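Local coordinates for fibronectin type-III domain-containing protein (Caldanaerobacter subterraneus subsp. tengcongensis, PDB 7JGU) that has no established function but contributes a highly thermostable fibronectin type III-like beta-sandwich domain, probably a structural module of a much longer, signal-peptide-bearing bacterial protein, at residues Glu36-Ser41 with Ala70-Asn75. Numbering follows the deposited sequence. Where two conformers were deposited one is given.
Sequences EIYLVS and ALIAVN. Unlike the reference sequence in segment 70-75: Ile72 (reference Arg).
Glu36, Ile37 and Tyr38 pair with Ile72, Leu71 and Ala70 as antiparallel neighbours at the middle of the four-stranded sheet of a fibronectin type III beta-sandwich, with strands 44-51 and 78-88 flanking the pair. The local axes run at 160°, and reciprocal backbone N-H...O bonds of 2.8 to 3.1 Å, between N and O of Glu36 and Ile72 and between N and O of Tyr38 and Ala70, fix the register; all four have angles at the hydrogen of 160° or more. Between these two hydrogen-bonded pairs lies the non-hydrogen-bonded pair Ile37-Leu71, whose side chains meet through Ile37 CG1 and Leu71 CD1 at 4.0 Å; Leu71 also touches Trp26 and Phe10, which places this face against the sandwich core. Glu36, Tyr38, Ala70 and Ile72 share the other face. In the conformer described, Ile72, which replaces the arginine of the reference sequence, has CG1 between its backbone N and carbonyl carbon (chi1 42°), which directs it to the neighbouring strand, 3.8 Å from Glu36 CB. Ile72 CG1 also lies 4.1 Å from Tyr38 CE1. The Tyr38 ring meets Ala70 O at its edge, in plane. A serine in place of Tyr38 would probably remove the ring edge that Ile72 CG1 packs against and leave that side chain less restrained. Register thus rests on backbone bonding, while the Ile72 side chain, as modelled, adds an apolar contact between the strands where the reference sequence has a charge.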
loop_
_atom_site.group_PDB
_atom_site.type_symbol
_atom_site.label_atom_id
_atom_site.label_comp_id
_atom_site.label_asym_id
_atom_site.label_seq_id
_atom_site.Cartn_x
_atom_site.Cartn_y
_atom_site.Cartn_z
ATOM N N GLU A 36 4.166 5.767 2.174
ATOM C CA GLU A 36 4.888 4.627 2.713
ATOM C C GLU A 36 3.929 3.466 2.891
ATOM O O GLU A 36 2.816 3.645 3.384
ATOM C CB GLU A 36 5.560 4.970 4.043
ATOM C CG GLU A 36 6.660 4.013 4.452
ATOM C CD GLU A 36 7.616 4.583 5.475
ATOM O OE1 GLU A 36 7.549 5.795 5.779
ATOM O OE2 GLU A 36 8.446 3.806 5.981
ATOM N N ILE A 37 4.362 2.293 2.461
ATOM C CA ILE A 37 3.565 1.085 2.461
ATOM C C ILE A 37 4.169 0.082 3.417
ATOM O O ILE A 37 5.381 -0.146 3.413
ATOM C CB ILE A 37 3.567 0.479 1.043
ATOM C CG1 ILE A 37 3.106 1.500 0.009
ATOM C CG2 ILE A 37 2.773 -0.815 1.020
ATOM C CD1 ILE A 37 3.507 1.103 -1.405
ATOM N N TYR A 38 3.292 -0.583 4.155
ATOM C CA TYR A 38 3.643 -1.631 5.099
ATOM C C TYR A 38 2.822 -2.876 4.805
ATOM O O TYR A 38 1.676 -2.792 4.372
ATOM C CB TYR A 38 3.341 -1.192 6.531
ATOM C CG TYR A 38 4.095 0.049 6.938
ATOM C CD1 TYR A 38 3.629 1.302 6.583
ATOM C CD2 TYR A 38 5.268 -0.039 7.665
ATOM C CE1 TYR A 38 4.319 2.439 6.940
ATOM C CE2 TYR A 38 5.969 1.103 8.041
ATOM C CZ TYR A 38 5.483 2.336 7.670
ATOM O OH TYR A 38 6.142 3.481 8.038
ATOM N N LEU A 39 3.413 -4.027 5.082
ATOM C CA LEU A 39 2.711 -5.294 5.106
ATOM C C LEU A 39 2.169 -5.524 6.507
ATOM O O LEU A 39 2.889 -5.377 7.494
ATOM C CB LEU A 39 3.695 -6.407 4.758
ATOM C CG LEU A 39 3.116 -7.810 4.828
ATOM C CD1 LEU A 39 2.100 -7.995 3.734
ATOM C CD2 LEU A 39 4.214 -8.851 4.717
ATOM N N VAL A 40 0.907 -5.894 6.597
ATOM C CA VAL A 40 0.299 -6.267 7.866
ATOM C C VAL A 40 0.558 -7.761 8.035
ATOM O O VAL A 40 0.002 -8.581 7.306
ATOM C CB VAL A 40 -1.195 -5.928 7.884
ATOM C CG1 VAL A 40 -1.780 -6.202 9.243
ATOM C CG2 VAL A 40 -1.405 -4.475 7.491
ATOM N N SER A 41 1.456 -8.102 8.951
ATOM C CA SER A 41 1.934 -9.468 9.120
ATOM C C SER A 41 1.992 -9.744 10.611
ATOM O O SER A 41 2.604 -8.982 11.358
ATOM C CB SER A 41 3.325 -9.589 8.499
ATOM O OG SER A 41 4.014 -10.725 8.957
ATOM N N ALA A 70 -0.899 -1.584 4.675
ATOM C CA ALA A 70 -1.196 -0.307 5.307
ATOM C C ALA A 70 -0.436 0.783 4.572
ATOM O O ALA A 70 0.697 0.584 4.146
ATOM C CB ALA A 70 -0.834 -0.304 6.782
ATOM N N LEU A 71 -1.073 1.928 4.412
ATOM C CA LEU A 71 -0.553 3.044 3.639
ATOM C C LEU A 71 -0.686 4.313 4.453
ATOM O O LEU A 71 -1.697 4.518 5.122
ATOM C CB LEU A 71 -1.390 3.185 2.378
ATOM C CG LEU A 71 -1.099 4.335 1.443
ATOM C CD1 LEU A 71 0.203 4.144 0.692
ATOM C CD2 LEU A 71 -2.256 4.475 0.454
ATOM N N ILE A 72 0.357 5.141 4.401
ATOM C CA ILE A 72 0.318 6.499 4.929
ATOM C C ILE A 72 0.821 7.466 3.871
ATOM O O ILE A 72 1.613 7.108 2.992
ATOM C CB ILE A 72 1.144 6.691 6.209
ATOM C CG1 ILE A 72 2.487 5.959 6.120
ATOM C CG2 ILE A 72 0.367 6.196 7.378
ATOM C CD1 ILE A 72 3.532 6.453 7.121
ATOM N N ALA A 73 0.389 8.719 4.000
ATOM C CA ALA A 73 0.963 9.829 3.256
ATOM C C ALA A 73 1.822 10.624 4.231
ATOM O O ALA A 73 1.486 10.740 5.405
ATOM C CB ALA A 73 -0.133 10.725 2.707
ATOM N N VAL A 74 2.910 11.203 3.727
ATOM C CA VAL A 74 3.900 11.850 4.585
ATOM C C VAL A 74 4.329 13.174 3.971
ATOM O O VAL A 74 4.474 13.297 2.750
ATOM C CB VAL A 74 5.127 10.936 4.753
ATOM C CG1 VAL A 74 6.068 11.506 5.792
ATOM C CG2 VAL A 74 4.715 9.522 5.128
ATOM N N ASN A 75 4.520 14.177 4.821
ATOM C CA ASN A 75 5.209 15.401 4.423
ATOM C C ASN A 75 6.123 15.809 5.569
ATOM O O ASN A 75 6.281 15.075 6.553
ATOM C CB ASN A 75 4.239 16.488 3.945
ATOM C CG ASN A 75 3.384 17.053 5.044
ATOM O OD1 ASN A 75 3.698 16.954 6.221
ATOM N ND2 ASN A 75 2.280 17.667 4.657
#